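Local coordinates for WbbM protein (Klebsiella pneumoniae, PDB 6U4B) that is a bifunctional glycosyltransferase thought to act as an O-antigen polymerase, assembling the polysaccharide chain of lipopolysaccharide, at residues A[102-107]-A[283-288]; A[107-112]-A[278-283]; A[41-46]-A[131-136]. All blocks are in the same frame, centred on the assembly; numbering follows the deposited sequence.

Interaction 1: residues A[102-107]-A[283-288]; sequences HYRRHL and TFVSNE
R104 and E288 meet because the arginine chain bends at its third torsion (chi3 64°), which brings the guanidinium to V285 O and E288. E288 reaches it with CG anti to its own backbone N and an extended chain. Its OE2 accepts R104 NH2 at 2.9 Å, in a salt bridge that lies in the guanidinium plane. The carboxylate itself is turned well away from that plane, by 72°. The phenol of Y103 shares the same oxygen: Y103 OH donates to E288 OE2 at 3.2 Å. The two donors reach OE2 from opposite faces of the carboxylate, the phenol on the syn side and the arginine on the anti side. R104 NE donates to V285 O at 2.9 Å, with only a weak second bond from NH1. The guanidinium is thus held by a backbone carbonyl and a carboxylate, which fixes its rotation. F284 CE2 lies over one face of the R105 guanidinium, off its centre, 3.6 Å from R105 NH2; the planes are 48° apart.

The backbones run nearly antiparallel. V285 N donates to R104 O at 3.0 Å. T283 N donates to H106 O, also at 3.0 Å. T283 OG1 accepts H106 N at 3.1 Å, so threonine binds the loop through both its amide and its hydroxyl. Y132 OH bridges this hydroxyl to H106 ND1.

The loop after strand 97-102 therefore adds itself along one edge of strand 277-285. On the opposite edge, the backbone of F284 bonds to V123 and H125 of strand 122-125. M101 of strand 97-102 packs against H106.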
loop_
_atom_site.group_PDB
_atom_site.type_symbol
_atom_site.label_atom_id
_atom_site.label_comp_id
_atom_site.label_asym_id
_atom_site.label_seq_id
_atom_site.Cartn_x
_atom_site.Cartn_y
_atom_site.Cartn_z
ATOM N N HIS A 102 -8.866 -43.634 21.505
ATOM C CA HIS A 102 -8.781 -42.245 21.931
ATOM C C HIS A 102 -7.332 -41.902 22.281
ATOM O O HIS A 102 -6.443 -42.755 22.258
ATOM C CB HIS A 102 -9.718 -41.993 23.108
ATOM C CG HIS A 102 -11.129 -42.421 22.855
ATOM N ND1 HIS A 102 -11.949 -41.779 21.952
ATOM C CD2 HIS A 102 -11.863 -43.433 23.376
ATOM C CE1 HIS A 102 -13.129 -42.375 21.930
ATOM N NE2 HIS A 102 -13.102 -43.381 22.787
ATOM N N TYR A 103 -7.082 -40.630 22.605
ATOM C CA TYR A 103 -5.723 -40.197 22.907
ATOM C C TYR A 103 -5.338 -40.434 24.361
ATOM O O TYR A 103 -4.147 -40.585 24.652
ATOM C CB TYR A 103 -5.524 -38.711 22.552
ATOM C CG TYR A 103 -6.170 -37.708 23.485
ATOM C CD1 TYR A 103 -5.430 -37.080 24.480
ATOM C CD2 TYR A 103 -7.511 -37.362 23.350
ATOM C CE1 TYR A 103 -6.007 -36.148 25.326
ATOM C CE2 TYR A 103 -8.101 -36.428 24.197
ATOM C CZ TYR A 103 -7.343 -35.828 25.183
ATOM O OH TYR A 103 -7.922 -34.903 26.023
ATOM N N ARG A 104 -6.305 -40.479 25.279
ATOM C CA ARG A 104 -6.027 -40.844 26.662
ATOM C C ARG A 104 -6.817 -42.070 27.108
ATOM O O ARG A 104 -6.818 -42.398 28.299
ATOM C CB ARG A 104 -6.304 -39.662 27.595
ATOM C CG ARG A 104 -5.112 -38.745 27.776
ATOM C CD ARG A 104 -5.505 -37.421 28.406
ATOM N NE ARG A 104 -6.025 -37.566 29.760
ATOM C CZ ARG A 104 -6.379 -36.541 30.528
ATOM N NH1 ARG A 104 -6.842 -36.753 31.752
ATOM N NH2 ARG A 104 -6.266 -35.302 30.069
ATOM N N ARG A 105 -7.501 -42.743 26.186
ATOM C CA ARG A 105 -8.230 -43.972 26.478
ATOM C C ARG A 105 -7.879 -44.991 25.407
ATOM O O ARG A 105 -8.053 -44.724 24.212
ATOM C CB ARG A 105 -9.741 -43.728 26.525
ATOM C CG ARG A 105 -10.198 -42.878 27.698
ATOM C CD ARG A 105 -11.592 -42.327 27.459
ATOM N NE ARG A 105 -12.157 -41.709 28.656
ATOM C CZ ARG A 105 -12.022 -40.426 28.976
ATOM N NH1 ARG A 105 -11.331 -39.610 28.190
ATOM N NH2 ARG A 105 -12.578 -39.959 30.086
ATOM N N HIS A 106 -7.375 -46.145 25.828
ATOM C CA HIS A 106 -6.874 -47.161 24.914
ATOM C C HIS A 106 -7.465 -48.517 25.286
ATOM O O HIS A 106 -8.242 -48.644 26.237
ATOM C CB HIS A 106 -5.339 -47.203 24.940
ATOM C CG HIS A 106 -4.697 -45.884 24.643
ATOM N ND1 HIS A 106 -3.790 -45.288 25.494
ATOM C CD2 HIS A 106 -4.830 -45.045 23.589
ATOM C CE1 HIS A 106 -3.395 -44.138 24.977
ATOM N NE2 HIS A 106 -4.010 -43.967 23.821
ATOM N N LEU A 107 -7.081 -49.539 24.526
ATOM C CA LEU A 107 -7.506 -50.907 24.778
ATOM C C LEU A 107 -6.347 -51.712 25.349
ATOM O O LEU A 107 -5.189 -51.514 24.968
ATOM C CB LEU A 107 -8.013 -51.568 23.497
ATOM C CG LEU A 107 -9.255 -50.970 22.836
ATOM C CD1 LEU A 107 -9.401 -51.526 21.429
ATOM C CD2 LEU A 107 -10.497 -51.259 23.659
ATOM N N THR A 283 -8.615 -48.534 29.213
ATOM C CA THR A 283 -7.675 -47.800 30.048
ATOM C C THR A 283 -8.018 -46.316 30.055
ATOM O O THR A 283 -8.704 -45.803 29.166
ATOM C CB THR A 283 -6.227 -47.989 29.573
ATOM O OG1 THR A 283 -5.979 -47.163 28.427
ATOM C CG2 THR A 283 -5.961 -49.445 29.213
ATOM N N PHE A 284 -7.533 -45.627 31.085
ATOM C CA PHE A 284 -7.634 -44.178 31.161
ATOM C C PHE A 284 -6.348 -43.614 31.743
ATOM O O PHE A 284 -5.810 -44.145 32.718
ATOM C CB PHE A 284 -8.826 -43.716 32.012
ATOM C CG PHE A 284 -8.883 -42.223 32.200
ATOM C CD1 PHE A 284 -8.601 -41.651 33.430
ATOM C CD2 PHE A 284 -9.194 -41.389 31.137
ATOM C CE1 PHE A 284 -8.644 -40.278 33.601
ATOM C CE2 PHE A 284 -9.237 -40.014 31.301
ATOM C CZ PHE A 284 -8.963 -39.459 32.535
ATOM N N VAL A 285 -5.868 -42.532 31.136
ATOM C CA VAL A 285 -4.651 -41.845 31.551
ATOM C C VAL A 285 -5.063 -40.566 32.266
ATOM O O VAL A 285 -5.651 -39.667 31.652
ATOM C CB VAL A 285 -3.741 -41.547 30.350
ATOM C CG1 VAL A 285 -2.510 -40.786 30.794
ATOM C CG2 VAL A 285 -3.358 -42.843 29.655
ATOM N N SER A 286 -4.748 -40.481 33.561
ATOM C CA SER A 286 -5.259 -39.396 34.390
ATOM C C SER A 286 -4.452 -38.109 34.272
ATOM O O SER A 286 -4.977 -37.038 34.598
ATOM C CB SER A 286 -5.313 -39.842 35.854
ATOM O OG SER A 286 -4.137 -40.542 36.218
ATOM N N ASN A 287 -3.204 -38.176 33.815
ATOM C CA ASN A 287 -2.349 -37.001 33.692
ATOM C C ASN A 287 -1.931 -36.833 32.238
ATOM O O ASN A 287 -1.232 -37.689 31.686
ATOM C CB ASN A 287 -1.118 -37.115 34.596
ATOM C CG ASN A 287 -1.467 -37.039 36.069
ATOM O OD1 ASN A 287 -2.325 -36.256 36.476
ATOM N ND2 ASN A 287 -0.801 -37.856 36.878
ATOM N N GLU A 288 -2.348 -35.729 31.627
ATOM C CA GLU A 288 -1.975 -35.451 30.249
ATOM C C GLU A 288 -0.556 -34.904 30.191
ATOM O O GLU A 288 -0.160 -34.074 31.015
ATOM C CB GLU A 288 -2.952 -34.457 29.621
ATOM C CG GLU A 288 -3.058 -34.564 28.110
ATOM C CD GLU A 288 -4.130 -33.658 27.538
ATOM O OE1 GLU A 288 -3.778 -32.610 26.956
ATOM O OE2 GLU A 288 -5.326 -33.993 27.683
#

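Interaction 2: residues A[107-112]-A[278-283]; sequences LNFSEK and KELQRT
The side-chain amides of N108 and Q281 lie side by side and point the same way, with their planes 37° apart. At the edge of the N108 amide, ND2 donates to Q281 OE1 at 3.2 Å, and this oxygen sits close to the amide plane. The same nitrogen also donates to K112 O at 2.9 Å, with that acceptor tilted out of the plane. On the other branch, N108 OD1 takes two bonds from S110. The hydroxyl S110 OG comes in the carbonyl plane, on a lone pair, at 2.8 Å. The backbone S110 N comes from above the plane, at 2.9 Å, and closes an Asx turn. Every polar atom of this buried amide is therefore engaged, and its rotation is fixed. The first torsion of N108 (chi1 176°) sets CG opposite the backbone N and lays the amide beside Q281.

Q281 NE2 donates to E117 OE1 and F115 O. The two backbones are joined by N108 N, which donates to Q281 O at 3.0 Å. L107 and R282 form a single backbone bridge.

L280 supplies the apolar part of the contact. Its CB packs 3.3 Å from N108 O. Its methyl CD1 lies 3.8 Å from F109 CD2 and also touches L107 CB. Q113 NE2 donates to N108 O.

Strand 277-285 is broken by a bulge or short loop, and the bridge lies on it. On the neighbouring strands, L280 bonds to L154 of strand 152-159 through its backbone, and R282 to V123 of strand 122-125. F109 touches I143 and L280 touches C146, both on helix 140-146.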
loop_
_atom_site.group_PDB
_atom_site.type_symbol
_atom_site.label_atom_id
_atom_site.label_comp_id
_atom_site.label_asym_id
_atom_site.label_seq_id
_atom_site.Cartn_x
_atom_site.Cartn_y
_atom_site.Cartn_z
ATOM N N LEU A 107 -7.081 -49.539 24.526
ATOM C CA LEU A 107 -7.506 -50.907 24.778
ATOM C C LEU A 107 -6.347 -51.712 25.349
ATOM O O LEU A 107 -5.189 -51.514 24.968
ATOM C CB LEU A 107 -8.013 -51.568 23.497
ATOM C CG LEU A 107 -9.255 -50.970 22.836
ATOM C CD1 LEU A 107 -9.401 -51.526 21.429
ATOM C CD2 LEU A 107 -10.497 -51.259 23.659
ATOM N N ASN A 108 -6.669 -52.619 26.266
ATOM C CA ASN A 108 -5.690 -53.527 26.850
ATOM C C ASN A 108 -5.603 -54.764 25.965
ATOM O O ASN A 108 -6.536 -55.572 25.918
ATOM C CB ASN A 108 -6.086 -53.884 28.280
ATOM C CG ASN A 108 -5.161 -54.908 28.913
ATOM O OD1 ASN A 108 -4.112 -55.249 28.366
ATOM N ND2 ASN A 108 -5.546 -55.394 30.086
ATOM N N PHE A 109 -4.483 -54.911 25.262
ATOM C CA PHE A 109 -4.259 -56.045 24.376
ATOM C C PHE A 109 -3.493 -57.181 25.040
ATOM O O PHE A 109 -3.238 -58.198 24.388
ATOM C CB PHE A 109 -3.503 -55.591 23.120
ATOM C CG PHE A 109 -4.196 -54.506 22.349
ATOM C CD1 PHE A 109 -3.874 -53.175 22.557
ATOM C CD2 PHE A 109 -5.170 -54.817 21.415
ATOM C CE1 PHE A 109 -4.510 -52.175 21.848
ATOM C CE2 PHE A 109 -5.811 -53.821 20.702
ATOM C CZ PHE A 109 -5.481 -52.497 20.918
ATOM N N SER A 110 -3.120 -57.040 26.311
ATOM C CA SER A 110 -2.272 -58.027 26.959
ATOM C C SER A 110 -3.086 -59.234 27.415
ATOM O O SER A 110 -4.319 -59.201 27.483
ATOM C CB SER A 110 -1.540 -57.413 28.154
ATOM O OG SER A 110 -2.391 -57.323 29.283
ATOM N N GLU A 111 -2.368 -60.314 27.738
ATOM C CA GLU A 111 -3.023 -61.543 28.178
ATOM C C GLU A 111 -3.801 -61.329 29.469
ATOM O O GLU A 111 -4.899 -61.871 29.638
ATOM C CB GLU A 111 -1.985 -62.652 28.357
ATOM C CG GLU A 111 -1.382 -63.146 27.054
ATOM C CD GLU A 111 -2.348 -63.994 26.255
ATOM O OE1 GLU A 111 -2.362 -65.227 26.453
ATOM O OE2 GLU A 111 -3.104 -63.426 25.438
ATOM N N LYS A 112 -3.249 -60.548 30.395
ATOM C CA LYS A 112 -3.955 -60.239 31.632
ATOM C C LYS A 112 -5.096 -59.273 31.337
ATOM O O LYS A 112 -4.866 -58.094 31.047
ATOM C CB LYS A 112 -3.003 -59.650 32.669
ATOM C CG LYS A 112 -3.727 -59.095 33.885
ATOM C CD LYS A 112 -2.782 -58.751 35.019
ATOM C CE LYS A 112 -3.558 -58.203 36.206
ATOM N NZ LYS A 112 -2.742 -58.143 37.445
ATOM N N LYS A 278 -13.540 -60.331 20.602
ATOM C CA LYS A 278 -12.723 -60.374 21.810
ATOM C C LYS A 278 -12.885 -59.048 22.541
ATOM O O LYS A 278 -12.422 -58.007 22.062
ATOM C CB LYS A 278 -11.254 -60.649 21.487
ATOM C CG LYS A 278 -10.399 -60.899 22.725
ATOM C CD LYS A 278 -8.929 -61.125 22.383
ATOM C CE LYS A 278 -8.700 -62.484 21.738
ATOM N NZ LYS A 278 -7.246 -62.764 21.554
ATOM N N GLU A 279 -13.546 -59.087 23.695
ATOM C CA GLU A 279 -13.740 -57.894 24.504
ATOM C C GLU A 279 -12.511 -57.644 25.368
ATOM O O GLU A 279 -12.025 -58.550 26.052
ATOM C CB GLU A 279 -14.987 -58.034 25.377
ATOM C CG GLU A 279 -16.289 -58.003 24.591
ATOM C CD GLU A 279 -17.511 -58.216 25.465
ATOM O OE1 GLU A 279 -18.616 -58.384 24.909
ATOM O OE2 GLU A 279 -17.370 -58.216 26.706
ATOM N N LEU A 280 -12.011 -56.413 25.332
ATOM C CA LEU A 280 -10.810 -56.027 26.053
ATOM C C LEU A 280 -11.152 -54.984 27.108
ATOM O O LEU A 280 -12.181 -54.306 27.031
ATOM C CB LEU A 280 -9.749 -55.471 25.093
ATOM C CG LEU A 280 -9.390 -56.339 23.886
ATOM C CD1 LEU A 280 -8.560 -55.540 22.895
ATOM C CD2 LEU A 280 -8.650 -57.595 24.323
ATOM N N GLN A 281 -10.274 -54.857 28.100
ATOM C CA GLN A 281 -10.435 -53.818 29.107
ATOM C C GLN A 281 -10.125 -52.445 28.516
ATOM O O GLN A 281 -9.367 -52.316 27.552
ATOM C CB GLN A 281 -9.524 -54.083 30.308
ATOM C CG GLN A 281 -9.821 -55.367 31.076
ATOM C CD GLN A 281 -8.992 -55.486 32.344
ATOM O OE1 GLN A 281 -7.803 -55.804 32.296
ATOM N NE2 GLN A 281 -9.615 -55.221 33.485
ATOM N N ARG A 282 -10.722 -51.414 29.109
ATOM C CA ARG A 282 -10.462 -50.028 28.748
ATOM C C ARG A 282 -9.469 -49.415 29.724
ATOM O O ARG A 282 -9.481 -49.724 30.917
ATOM C CB ARG A 282 -11.746 -49.193 28.753
ATOM C CG ARG A 282 -12.830 -49.692 27.826
ATOM C CD ARG A 282 -14.018 -48.734 27.781
ATOM N NE ARG A 282 -14.899 -48.862 28.941
ATOM C CZ ARG A 282 -15.925 -49.705 29.012
ATOM N NH1 ARG A 282 -16.204 -50.505 27.991
ATOM N NH2 ARG A 282 -16.674 -49.754 30.106
ATOM N N THR A 283 -8.615 -48.534 29.213
ATOM C CA THR A 283 -7.675 -47.800 30.048
ATOM C C THR A 283 -8.018 -46.316 30.055
ATOM O O THR A 283 -8.704 -45.803 29.166
ATOM C CB THR A 283 -6.227 -47.989 29.573
ATOM O OG1 THR A 283 -5.979 -47.163 28.427
ATOM C CG2 THR A 283 -5.961 -49.445 29.213
#

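Interaction 3: residues A[41-46]-A[131-136]; sequences FLNAAI and EYEKIF
Y132 meets the 41-46 loop first, with the edge of its ring: CE2 lies 4.2 Å from the L42 methyl CD2, which sits near the ring plane. Next comes E133, which carries most of the contact. Its CG stands trans to the carbonyl carbon (chi1 -65°) and the chain then extends out toward the loop. L42 CD2 lies 4.0 Å from E133 CG, as the two side chains slide past each other in opposite directions. The carboxylate grips the loop backbone: N43 N donates to E133 OE2 at 2.7 Å, from the syn side, with an N-H...O angle of 156°. The N43 side chain crosses the glutamate, its ND2 3.0 Å from E133 OE1.

Helix 130-135 follows strand 122-125, and the loop links the parallel strands 29-35 and 47-51. The contact thus joins a helix to a strand connection over the N-terminal mixed sheet, within the DUF4422 family region. Buried E133 pairs with a backbone amide, which probably stabilises its negative charge.

F136, the first residue past the helix, turns its ring edge-to-face with F115 and bonds by its backbone to F109.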
loop_
_atom_site.group_PDB
_atom_site.type_symbol
_atom_site.label_atom_id
_atom_site.label_comp_id
_atom_site.label_asym_id
_atom_site.label_seq_id
_atom_site.Cartn_x
_atom_site.Cartn_y
_atom_site.Cartn_z
ATOM N N PHE A 41 1.957 -39.079 22.628
ATOM C CA PHE A 41 1.812 -40.073 21.574
ATOM C C PHE A 41 2.343 -41.419 22.044
ATOM O O PHE A 41 3.359 -41.489 22.745
ATOM C CB PHE A 41 2.561 -39.642 20.312
ATOM C CG PHE A 41 2.043 -38.374 19.697
ATOM C CD1 PHE A 41 2.919 -37.391 19.266
ATOM C CD2 PHE A 41 0.681 -38.169 19.539
ATOM C CE1 PHE A 41 2.445 -36.220 18.694
ATOM C CE2 PHE A 41 0.202 -37.001 18.966
ATOM C CZ PHE A 41 1.085 -36.026 18.543
ATOM N N LEU A 42 1.655 -42.486 21.652
ATOM C CA LEU A 42 2.136 -43.827 21.944
ATOM C C LEU A 42 3.355 -44.147 21.086
ATOM O O LEU A 42 3.454 -43.738 19.927
ATOM C CB LEU A 42 1.029 -44.854 21.701
ATOM C CG LEU A 42 -0.138 -44.766 22.684
ATOM C CD1 LEU A 42 -1.265 -45.708 22.280
ATOM C CD2 LEU A 42 0.340 -45.067 24.094
ATOM N N ASN A 43 4.288 -44.900 21.668
ATOM C CA ASN A 43 5.578 -45.115 21.026
ATOM C C ASN A 43 5.549 -46.179 19.940
ATOM O O ASN A 43 6.425 -46.173 19.070
ATOM C CB ASN A 43 6.633 -45.490 22.068
ATOM C CG ASN A 43 7.001 -44.331 22.964
ATOM O OD1 ASN A 43 7.033 -43.180 22.527
ATOM N ND2 ASN A 43 7.279 -44.625 24.228
ATOM N N ALA A 44 4.581 -47.090 19.966
ATOM C CA ALA A 44 4.582 -48.182 19.004
ATOM C C ALA A 44 4.334 -47.655 17.596
ATOM O O ALA A 44 3.476 -46.794 17.375
ATOM C CB ALA A 44 3.532 -49.228 19.378
ATOM N N ALA A 45 5.106 -48.179 16.640
ATOM C CA ALA A 45 5.028 -47.707 15.264
ATOM C C ALA A 45 3.694 -48.034 14.608
ATOM O O ALA A 45 3.330 -47.391 13.618
ATOM C CB ALA A 45 6.170 -48.307 14.441
ATOM N N ILE A 46 2.956 -49.016 15.133
ATOM C CA ILE A 46 1.673 -49.386 14.538
ATOM C C ILE A 46 0.537 -48.475 14.973
ATOM O O ILE A 46 -0.577 -48.600 14.447
ATOM C CB ILE A 46 1.322 -50.848 14.866
ATOM C CG1 ILE A 46 1.001 -51.005 16.351
ATOM C CG2 ILE A 46 2.472 -51.758 14.486
ATOM C CD1 ILE A 46 0.637 -52.417 16.740
ATOM N N GLU A 131 6.064 -48.115 31.186
ATOM C CA GLU A 131 5.350 -49.151 31.929
ATOM C C GLU A 131 3.906 -49.271 31.458
ATOM O O GLU A 131 3.363 -50.380 31.375
ATOM C CB GLU A 131 5.395 -48.856 33.426
ATOM C CG GLU A 131 4.610 -49.849 34.272
ATOM C CD GLU A 131 4.292 -49.318 35.655
ATOM O OE1 GLU A 131 4.512 -48.112 35.894
ATOM O OE2 GLU A 131 3.819 -50.105 36.501
ATOM N N TYR A 132 3.268 -48.137 31.158
ATOM C CA TYR A 132 1.894 -48.145 30.664
ATOM C C TYR A 132 1.773 -48.980 29.396
ATOM O O TYR A 132 0.885 -49.833 29.281
ATOM C CB TYR A 132 1.434 -46.705 30.417
ATOM C CG TYR A 132 0.080 -46.567 29.750
ATOM C CD1 TYR A 132 -1.092 -46.686 30.485
ATOM C CD2 TYR A 132 -0.025 -46.294 28.392
ATOM C CE1 TYR A 132 -2.331 -46.551 29.886
ATOM C CE2 TYR A 132 -1.261 -46.156 27.785
ATOM C CZ TYR A 132 -2.410 -46.288 28.537
ATOM O OH TYR A 132 -3.645 -46.156 27.941
ATOM N N GLU A 133 2.670 -48.752 28.436
ATOM C CA GLU A 133 2.619 -49.486 27.178
ATOM C C GLU A 133 2.979 -50.954 27.364
ATOM O O GLU A 133 2.544 -51.802 26.577
ATOM C CB GLU A 133 3.546 -48.826 26.159
ATOM C CG GLU A 133 3.112 -47.423 25.759
ATOM C CD GLU A 133 4.191 -46.665 25.011
ATOM O OE1 GLU A 133 5.123 -46.150 25.667
ATOM O OE2 GLU A 133 4.116 -46.596 23.768
ATOM N N LYS A 134 3.760 -51.275 28.398
ATOM C CA LYS A 134 4.145 -52.660 28.643
ATOM C C LYS A 134 3.008 -53.457 29.273
ATOM O O LYS A 134 2.678 -54.552 28.806
ATOM C CB LYS A 134 5.388 -52.710 29.535
ATOM C CG LYS A 134 5.909 -54.117 29.806
ATOM C CD LYS A 134 6.605 -54.702 28.585
ATOM C CE LYS A 134 7.150 -56.101 28.864
ATOM N NZ LYS A 134 6.070 -57.124 28.999
ATOM N N ILE A 135 2.399 -52.929 30.340
ATOM C CA ILE A 135 1.412 -53.717 31.074
ATOM C C ILE A 135 0.126 -53.872 30.272
ATOM O O ILE A 135 -0.575 -54.883 30.398
ATOM C CB ILE A 135 1.139 -53.098 32.459
ATOM C CG1 ILE A 135 0.433 -51.745 32.328
ATOM C CG2 ILE A 135 2.436 -52.951 33.241
ATOM C CD1 ILE A 135 -0.000 -51.163 33.654
ATOM N N PHE A 136 -0.205 -52.893 29.433
ATOM C CA PHE A 136 -1.420 -52.933 28.637
ATOM C C PHE A 136 -1.163 -53.398 27.212
ATOM O O PHE A 136 -2.055 -53.299 26.365
ATOM C CB PHE A 136 -2.093 -51.560 28.656
ATOM C CG PHE A 136 -2.557 -51.150 30.023
ATOM C CD1 PHE A 136 -3.242 -52.048 30.828
ATOM C CD2 PHE A 136 -2.279 -49.890 30.522
ATOM C CE1 PHE A 136 -3.663 -51.689 32.095
ATOM C CE2 PHE A 136 -2.697 -49.522 31.791
ATOM C CZ PHE A 136 -3.390 -50.424 32.578
#

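In the fold
All three contacts belong to the N-terminal part of the chain, away from the magnesium sites. Interactions 1 and 2 act on the same strand, 277-285, and share L107 and T283. Interaction 2 is the more buried, and mixes amide hydrogen bonds with leucine and phenylalanine packing. Interaction 1 is partly exposed, with charged side chains at its outer end and backbone bonding at its inner one. Interaction 3 is smaller and also partly buried. It joins a helix to a loop rather than working along a strand, and relies for its polar part on one carboxylate, beside leucine packing. Y132 ties interactions 1 and 3 together, and the F109 and F136 backbones link interactions 2 and 3.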